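Local coordinates for protein leucyl aminopeptidase (Trypanosoma brucei brucei, PDB 5NTD) that probably removes amino-terminal residues such as leucine from peptides, acting as a hexameric M17 metallo-aminopeptidase that carries two manganese ions and here binds bestatin, at residues Val26-Val31 / Ala201-Thr206; Ala155-Cys160 / Ser182-Val187; Cys116-Asp121 / Val145-Val150. All coordinates share one frame; numbering follows the deposited sequence.

Contact 1. Residues Val26-Val31 / Ala201-Thr206; sequences VCFTDV and AVATST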
loop_
_atom_site.group_PDB
_atom_site.type_symbol
_atom_site.label_atom_id
_atom_site.label_comp_id
_atom_site.label_asym_id
_atom_site.label_seq_id
_atom_site.Cartn_x
_atom_site.Cartn_y
_atom_site.Cartn_z
ATOM N N VAL G 26 43.510 -0.442 -18.613
ATOM C CA VAL G 26 44.265 -1.525 -17.954
ATOM C C VAL G 26 45.256 -2.156 -18.918
ATOM O O VAL G 26 44.934 -2.452 -20.066
ATOM C CB VAL G 26 43.326 -2.629 -17.407
ATOM C CG1 VAL G 26 44.082 -3.640 -16.543
ATOM C CG2 VAL G 26 42.203 -2.018 -16.580
ATOM N N CYS G 27 46.452 -2.391 -18.422
ATOM C CA CYS G 27 47.433 -3.227 -19.138
ATOM C C CYS G 27 47.985 -4.290 -18.191
ATOM O O CYS G 27 47.756 -4.269 -16.998
ATOM C CB CYS G 27 48.572 -2.410 -19.740
ATOM S SG CYS G 27 49.467 -1.451 -18.510
ATOM N N PHE G 28 48.642 -5.280 -18.775
ATOM C CA PHE G 28 49.050 -6.480 -18.050
ATOM C C PHE G 28 50.502 -6.809 -18.351
ATOM O O PHE G 28 50.951 -6.765 -19.489
ATOM C CB PHE G 28 48.165 -7.677 -18.417
ATOM C CG PHE G 28 46.709 -7.410 -18.205
ATOM C CD1 PHE G 28 45.946 -6.812 -19.205
ATOM C CD2 PHE G 28 46.112 -7.680 -16.970
ATOM C CE1 PHE G 28 44.599 -6.524 -19.007
ATOM C CE2 PHE G 28 44.773 -7.416 -16.779
ATOM C CZ PHE G 28 44.007 -6.827 -17.802
ATOM N N THR G 29 51.197 -7.213 -17.303
ATOM C CA THR G 29 52.550 -7.693 -17.439
ATOM C C THR G 29 52.834 -8.678 -16.334
ATOM O O THR G 29 51.912 -9.166 -15.657
ATOM C CB THR G 29 53.555 -6.516 -17.467
ATOM O OG1 THR G 29 54.873 -7.006 -17.788
ATOM C CG2 THR G 29 53.598 -5.752 -16.144
ATOM N N ASP G 30 54.108 -8.988 -16.151
ATOM C CA ASP G 30 54.527 -9.910 -15.056
ATOM C C ASP G 30 55.794 -9.381 -14.383
ATOM O O ASP G 30 56.434 -8.475 -14.899
ATOM C CB ASP G 30 54.754 -11.324 -15.589
ATOM C CG ASP G 30 55.891 -11.386 -16.608
ATOM O OD1 ASP G 30 57.065 -11.508 -16.163
ATOM O OD2 ASP G 30 55.590 -11.308 -17.818
ATOM N N VAL G 31 56.104 -9.925 -13.225
ATOM C CA VAL G 31 57.122 -9.344 -12.323
ATOM C C VAL G 31 58.503 -9.228 -12.971
ATOM O O VAL G 31 59.156 -8.171 -12.921
ATOM C CB VAL G 31 57.275 -10.161 -11.033
ATOM C CG1 VAL G 31 58.523 -9.723 -10.265
ATOM C CG2 VAL G 31 56.055 -9.999 -10.143
ATOM N N ALA G 201 41.830 -7.067 -24.359
ATOM C CA ALA G 201 40.564 -7.178 -25.118
ATOM C C ALA G 201 39.385 -7.553 -24.194
ATOM O O ALA G 201 38.290 -6.982 -24.284
ATOM C CB ALA G 201 40.671 -8.178 -26.230
ATOM N N VAL G 202 39.649 -8.467 -23.281
ATOM C CA VAL G 202 38.641 -8.880 -22.255
ATOM C C VAL G 202 38.264 -7.711 -21.340
ATOM O O VAL G 202 37.105 -7.422 -21.118
ATOM C CB VAL G 202 39.152 -10.057 -21.391
ATOM C CG1 VAL G 202 38.232 -10.341 -20.215
ATOM C CG2 VAL G 202 39.262 -11.292 -22.256
ATOM N N ALA G 203 39.294 -7.065 -20.823
ATOM C CA ALA G 203 39.096 -5.912 -19.934
ATOM C C ALA G 203 38.351 -4.804 -20.645
ATOM O O ALA G 203 37.459 -4.153 -20.084
ATOM C CB ALA G 203 40.406 -5.389 -19.432
ATOM N N THR G 204 38.688 -4.617 -21.907
ATOM C CA THR G 204 38.004 -3.600 -22.739
ATOM C C THR G 204 36.499 -3.902 -22.841
ATOM O O THR G 204 35.667 -2.998 -22.733
ATOM C CB THR G 204 38.642 -3.517 -24.141
ATOM O OG1 THR G 204 40.026 -3.200 -23.968
ATOM C CG2 THR G 204 37.972 -2.431 -25.012
ATOM N N SER G 205 36.170 -5.166 -23.087
ATOM C CA SER G 205 34.767 -5.579 -23.226
ATOM C C SER G 205 33.998 -5.450 -21.894
ATOM O O SER G 205 32.853 -5.043 -21.874
ATOM C CB SER G 205 34.653 -6.983 -23.766
ATOM O OG SER G 205 34.677 -6.960 -25.193
ATOM N N THR G 206 34.645 -5.801 -20.788
ATOM C CA THR G 206 34.048 -5.608 -19.467
ATOM C C THR G 206 33.680 -4.121 -19.243
ATOM O O THR G 206 32.596 -3.797 -18.780
ATOM C CB THR G 206 34.998 -6.030 -18.361
ATOM O OG1 THR G 206 35.248 -7.426 -18.486
ATOM C CG2 THR G 206 34.396 -5.764 -16.961
#
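With chi1 at -55°, Phe28 sets its CG opposite its own carbonyl carbon, which aims the ring and its CZ end at the methyl of Ala203. A chi2 of 87° sets only the rotation of the ring plane, and it leaves that methyl at the ring edge, near the plane, with Phe28 CZ and Ala203 CB 4.2 Å apart. Val26, two residues back on the same side of the strand, approaches loosely through its branch point: its CB lies 4.5 Å from Ala203 CB, and its two methyls lie slightly farther off. One alanine thus sits before two strand residues, and its shortness suits a helix surface that also meets Ala158 of helix 150-158. Strand 26-30 is an edge strand of the six-stranded sheet, and helix 196-214 packs beside it. Leu199 and Glu200 from that helix, together with Ala154, add to the surroundings of the phenyl ring. On the strand's other side Cys27 points away from the helix. Only carbon atoms meet here, over a summed buried surface of 79 Å², so the contact depends on dispersion and exclusion of water and has little directional preference of its own.

Contact 2. Residues Ala155-Cys160 / Ser182-Val187; sequences AAVARC and SRLQVV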
loop_
_atom_site.group_PDB
_atom_site.type_symbol
_atom_site.label_atom_id
_atom_site.label_comp_id
_atom_site.label_asym_id
_atom_site.label_seq_id
_atom_site.Cartn_x
_atom_site.Cartn_y
_atom_site.Cartn_z
ATOM N N ALA G 155 39.263 -9.358 -15.515
ATOM C CA ALA G 155 37.899 -8.824 -15.480
ATOM C C ALA G 155 37.646 -8.053 -14.152
ATOM O O ALA G 155 37.017 -7.031 -14.143
ATOM C CB ALA G 155 36.875 -9.946 -15.670
ATOM N N ALA G 156 38.169 -8.603 -13.068
ATOM C CA ALA G 156 37.997 -8.033 -11.737
ATOM C C ALA G 156 38.595 -6.652 -11.644
ATOM O O ALA G 156 38.002 -5.743 -11.071
ATOM C CB ALA G 156 38.605 -8.921 -10.682
ATOM N N VAL G 157 39.766 -6.500 -12.234
ATOM C CA VAL G 157 40.453 -5.199 -12.246
ATOM C C VAL G 157 39.818 -4.251 -13.248
ATOM O O VAL G 157 39.664 -3.057 -12.987
ATOM C CB VAL G 157 41.948 -5.347 -12.538
ATOM C CG1 VAL G 157 42.610 -3.991 -12.702
ATOM C CG2 VAL G 157 42.603 -6.111 -11.401
ATOM N N ALA G 158 39.414 -4.791 -14.385
ATOM C CA ALA G 158 38.658 -4.006 -15.377
ATOM C C ALA G 158 37.405 -3.332 -14.770
ATOM O O ALA G 158 37.078 -2.184 -15.080
ATOM C CB ALA G 158 38.231 -4.879 -16.548
ATOM N N ARG G 159 36.729 -4.032 -13.884
ATOM C CA ARG G 159 35.445 -3.529 -13.314
ATOM C C ARG G 159 35.625 -2.703 -12.050
ATOM O O ARG G 159 34.674 -2.176 -11.513
ATOM C CB ARG G 159 34.418 -4.677 -13.104
ATOM C CG ARG G 159 34.601 -5.540 -11.865
ATOM C CD ARG G 159 33.512 -6.599 -11.771
ATOM N NE ARG G 159 33.925 -7.934 -12.211
ATOM C CZ ARG G 159 33.580 -8.519 -13.370
ATOM N NH1 ARG G 159 32.840 -7.887 -14.280
ATOM N NH2 ARG G 159 33.977 -9.750 -13.634
ATOM N N CYS G 160 36.858 -2.577 -11.590
ATOM C CA CYS G 160 37.122 -1.925 -10.304
ATOM C C CYS G 160 37.309 -0.428 -10.480
ATOM O O CYS G 160 37.493 0.078 -11.571
ATOM C CB CYS G 160 38.335 -2.534 -9.592
ATOM S SG CYS G 160 39.907 -1.755 -10.051
ATOM N N SER G 182 42.325 6.122 -13.305
ATOM C CA SER G 182 43.767 5.880 -13.340
ATOM C C SER G 182 44.105 4.791 -14.343
ATOM O O SER G 182 43.399 3.795 -14.446
ATOM C CB SER G 182 44.266 5.447 -11.965
ATOM O OG SER G 182 43.975 6.421 -10.982
ATOM N N ARG G 183 45.215 4.944 -15.060
ATOM C CA ARG G 183 45.776 3.813 -15.850
ATOM C C ARG G 183 46.230 2.747 -14.809
ATOM O O ARG G 183 46.788 3.082 -13.773
ATOM C CB ARG G 183 46.898 4.244 -16.818
ATOM N N LEU G 184 45.903 1.483 -15.051
ATOM C CA LEU G 184 46.262 0.399 -14.134
ATOM C C LEU G 184 47.149 -0.613 -14.817
ATOM O O LEU G 184 46.811 -1.160 -15.865
ATOM C CB LEU G 184 45.024 -0.336 -13.612
ATOM C CG LEU G 184 43.966 0.529 -12.934
ATOM C CD1 LEU G 184 42.775 -0.323 -12.534
ATOM C CD2 LEU G 184 44.523 1.238 -11.696
ATOM N N GLN G 185 48.291 -0.864 -14.211
ATOM C CA GLN G 185 49.206 -1.898 -14.721
ATOM C C GLN G 185 49.180 -3.092 -13.777
ATOM O O GLN G 185 49.728 -3.046 -12.689
ATOM C CB GLN G 185 50.646 -1.384 -14.889
ATOM C CG GLN G 185 51.577 -2.450 -15.483
ATOM C CD GLN G 185 52.946 -1.923 -15.888
ATOM O OE1 GLN G 185 53.473 -2.323 -16.927
ATOM N NE2 GLN G 185 53.545 -1.087 -15.050
ATOM N N VAL G 186 48.540 -4.151 -14.241
ATOM C CA VAL G 186 48.440 -5.379 -13.476
ATOM C C VAL G 186 49.718 -6.209 -13.695
ATOM O O VAL G 186 50.091 -6.539 -14.821
ATOM C CB VAL G 186 47.226 -6.212 -13.896
ATOM C CG1 VAL G 186 47.199 -7.560 -13.185
ATOM C CG2 VAL G 186 45.957 -5.438 -13.589
ATOM N N VAL G 187 50.362 -6.542 -12.591
ATOM C CA VAL G 187 51.632 -7.271 -12.595
ATOM C C VAL G 187 51.446 -8.641 -11.988
ATOM O O VAL G 187 51.407 -8.795 -10.777
ATOM C CB VAL G 187 52.720 -6.519 -11.823
ATOM C CG1 VAL G 187 54.074 -7.197 -12.039
ATOM C CG2 VAL G 187 52.804 -5.067 -12.288
#
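Val157 packs against Leu184 and Val186, which point to the same side of the sheet, chiefly through one methyl, CG1. This carbon lies 3.7 Å from Leu184 CD1 and 3.8 Å from Val186 CG2. Having CG1 opposite the backbone N (chi1 174°) directs this methyl to both partners, while Val157 CG2 reaches only Val186 CG2, at 4.1 Å. The two valines run past one another in opposite senses, whereas Leu184 comes across Val157 at a slant and reaches it with the end of its longer chain. At the end of the helix the fit is looser. Cys160 SG stands 4.1 Å from Leu184 CD1, its sulfur held between the backbone N and the carbonyl carbon, and a compact thiol suits a place also bordered by Val127 and Thr128. The pair of segments belongs to a beta-alpha-beta crossover, in which strand 140-145 leads through helix 150-158 to the parallel strand 183-188; branched aliphatic residues fill the helix-sheet interface. The other face of the strand differs in character. Gln185 points away from the helix and uses its amide NE2 to bond Gln38 and Asp142, and the partly exposed Arg183 is modelled no further than CB. Arg159 likewise leaves the apolar core: Ala155 O lies 3.7 Å above one face of the Arg159 guanidinium, offset toward its rim. Its nitrogens form a salt bridge with Glu437 and a hydrogen bond to Thr507 O, two residues of the catalytic domain, so the charged end of this segment ties the crossover helix to that part of the chain.

Contact 3. Residues Cys116-Asp121 / Val145-Val150; sequences CPARPD and VLSNAV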
loop_
_atom_site.group_PDB
_atom_site.type_symbol
_atom_site.label_atom_id
_atom_site.label_comp_id
_atom_site.label_asym_id
_atom_site.label_seq_id
_atom_site.Cartn_x
_atom_site.Cartn_y
_atom_site.Cartn_z
ATOM N N CYS G 116 33.998 -18.784 -7.555
ATOM C CA CYS G 116 35.345 -18.747 -8.170
ATOM C C CYS G 116 36.410 -18.771 -7.086
ATOM O O CYS G 116 36.407 -17.892 -6.219
ATOM C CB CYS G 116 35.517 -17.488 -8.993
ATOM S SG CYS G 116 37.183 -17.308 -9.687
ATOM N N PRO G 117 37.303 -19.796 -7.078
ATOM C CA PRO G 117 38.260 -19.978 -5.961
ATOM C C PRO G 117 39.192 -18.801 -5.747
ATOM O O PRO G 117 39.613 -18.540 -4.632
ATOM C CB PRO G 117 39.070 -21.194 -6.397
ATOM C CG PRO G 117 38.164 -21.967 -7.280
ATOM C CD PRO G 117 37.275 -20.958 -7.961
ATOM N N ALA G 118 39.466 -18.088 -6.825
ATOM C CA ALA G 118 40.338 -16.903 -6.735
ATOM C C ALA G 118 39.665 -15.652 -6.098
ATOM O O ALA G 118 40.302 -14.635 -5.908
ATOM C CB ALA G 118 40.856 -16.528 -8.115
ATOM N N ARG G 119 38.370 -15.758 -5.843
ATOM C CA ARG G 119 37.580 -14.680 -5.211
ATOM C C ARG G 119 37.846 -13.317 -5.837
ATOM O O ARG G 119 38.219 -12.369 -5.155
ATOM C CB ARG G 119 37.836 -14.654 -3.722
ATOM C CG ARG G 119 37.348 -15.915 -3.002
ATOM C CD ARG G 119 35.825 -16.075 -3.039
ATOM N NE ARG G 119 35.136 -14.885 -2.549
ATOM C CZ ARG G 119 34.863 -14.628 -1.272
ATOM N NH1 ARG G 119 34.291 -13.483 -0.945
ATOM N NH2 ARG G 119 35.197 -15.463 -0.300
ATOM N N PRO G 120 37.676 -13.219 -7.175
ATOM C CA PRO G 120 37.847 -11.960 -7.845
ATOM C C PRO G 120 36.881 -10.864 -7.358
ATOM O O PRO G 120 37.158 -9.678 -7.545
ATOM C CB PRO G 120 37.552 -12.306 -9.307
ATOM C CG PRO G 120 36.688 -13.510 -9.230
ATOM C CD PRO G 120 37.230 -14.270 -8.093
ATOM N N ASP G 121 35.769 -11.266 -6.761
ATOM C CA ASP G 121 34.848 -10.308 -6.133
ATOM C C ASP G 121 35.594 -9.417 -5.116
ATOM O O ASP G 121 35.418 -8.203 -5.070
ATOM C CB ASP G 121 33.670 -10.998 -5.451
ATOM C CG ASP G 121 34.093 -11.959 -4.368
ATOM O OD1 ASP G 121 34.853 -12.918 -4.665
ATOM O OD2 ASP G 121 33.696 -11.776 -3.209
ATOM N N VAL G 145 49.519 -8.412 -8.331
ATOM C CA VAL G 145 48.599 -9.474 -7.891
ATOM C C VAL G 145 49.412 -10.736 -7.710
ATOM O O VAL G 145 50.255 -11.052 -8.525
ATOM C CB VAL G 145 47.415 -9.691 -8.865
ATOM C CG1 VAL G 145 46.672 -8.382 -9.091
ATOM C CG2 VAL G 145 47.855 -10.231 -10.204
ATOM N N LEU G 146 49.122 -11.463 -6.651
ATOM C CA LEU G 146 49.844 -12.691 -6.342
ATOM C C LEU G 146 49.164 -13.951 -6.887
ATOM O O LEU G 146 49.716 -15.035 -6.780
ATOM C CB LEU G 146 50.095 -12.803 -4.852
ATOM C CG LEU G 146 50.831 -11.577 -4.296
ATOM C CD1 LEU G 146 51.062 -11.739 -2.804
ATOM C CD2 LEU G 146 52.150 -11.320 -4.997
ATOM N N SER G 147 47.981 -13.795 -7.451
ATOM C CA SER G 147 47.268 -14.897 -8.105
ATOM C C SER G 147 47.690 -14.961 -9.539
ATOM O O SER G 147 47.993 -13.947 -10.155
ATOM C CB SER G 147 45.747 -14.702 -8.045
ATOM O OG SER G 147 45.055 -15.601 -8.914
ATOM N N ASN G 148 47.713 -16.180 -10.075
ATOM C CA ASN G 148 47.943 -16.401 -11.535
ATOM C C ASN G 148 46.644 -16.727 -12.273
ATOM O O ASN G 148 46.677 -17.214 -13.386
ATOM C CB ASN G 148 48.981 -17.498 -11.777
ATOM C CG ASN G 148 50.400 -17.021 -11.500
ATOM O OD1 ASN G 148 50.931 -16.146 -12.202
ATOM N ND2 ASN G 148 51.000 -17.551 -10.438
ATOM N N ALA G 149 45.501 -16.477 -11.632
ATOM C CA ALA G 149 44.190 -16.761 -12.244
ATOM C C ALA G 149 43.874 -15.587 -13.149
ATOM O O ALA G 149 43.075 -14.712 -12.831
ATOM C CB ALA G 149 43.125 -16.979 -11.200
ATOM N N VAL G 150 44.515 -15.581 -14.300
ATOM C CA VAL G 150 44.642 -14.338 -15.087
ATOM C C VAL G 150 43.334 -13.785 -15.631
ATOM O O VAL G 150 43.109 -12.590 -15.631
ATOM C CB VAL G 150 45.686 -14.435 -16.214
ATOM C CG1 VAL G 150 47.058 -14.736 -15.622
ATOM C CG2 VAL G 150 45.314 -15.478 -17.250
#
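Ser147 OG, which lies 4.4 Å from Ala118 CB, accepts a hydrogen bond from Ala149 N at 2.9 Å, with an N-H...O angle of 162°. This is an ST turn: the short hydroxyl chain folds forward to the amide two residues on and shapes the backbone just before helix 150-158. Ala149, at the N-cap position and at the centre of an inverse gamma turn, offers its CB to Ala118 CB at 3.9 Å. With two bare methyls between the loops, Ala118 CA and Ala149 CA come within 6.7 Å. The facing loop is a type I beta turn from Cys116 to Arg119, with Pro117 well suited to its second position. Contact 3 joins the connection ahead of helix 120-131 to the one between strand 140-145 and helix 150-158, within the N-terminal, macro-like domain. At the end of the turn, in the N-cap position of helix 120-131, Arg119 holds Asp121 side-on: NE reaches OD1 and NH1 reaches OD2, the latter at 170°. Both carboxylate oxygens use syn lone pairs close to the guanidinium plane, which holds the carboxylate at the guanidinium edge and restrains its rotation, while NH2 bonds Lys110 O. Glu447 and Tyr448 of a second subunit pack against this ion pair.

In the fold
Contacts 1 and 2 have centres 7 Å apart and share the sheet directly, since strands 26-30 and 183-188 are neighbours: Cys27 N lies 2.9 Å from Leu184 O and Thr29 N 2.8 Å from Val186 O, both probable hydrogen bonds. Contact 3, about 13 Å from contact 2 between centres, joins it through Val145 N and Val187 O, 3.1 Å apart, and through Pro120 packing on Ala156. Contacts 1 and 3 do not touch; their nearest atoms are about 6 Å apart. None of the six segments supplies a manganese ligand or lines the bicarbonate site or the bestatin pocket. Contact 1 reaches toward the catalytic part through Ser205, which bonds Cys321 and Thr325, as contact 2 does through Arg159.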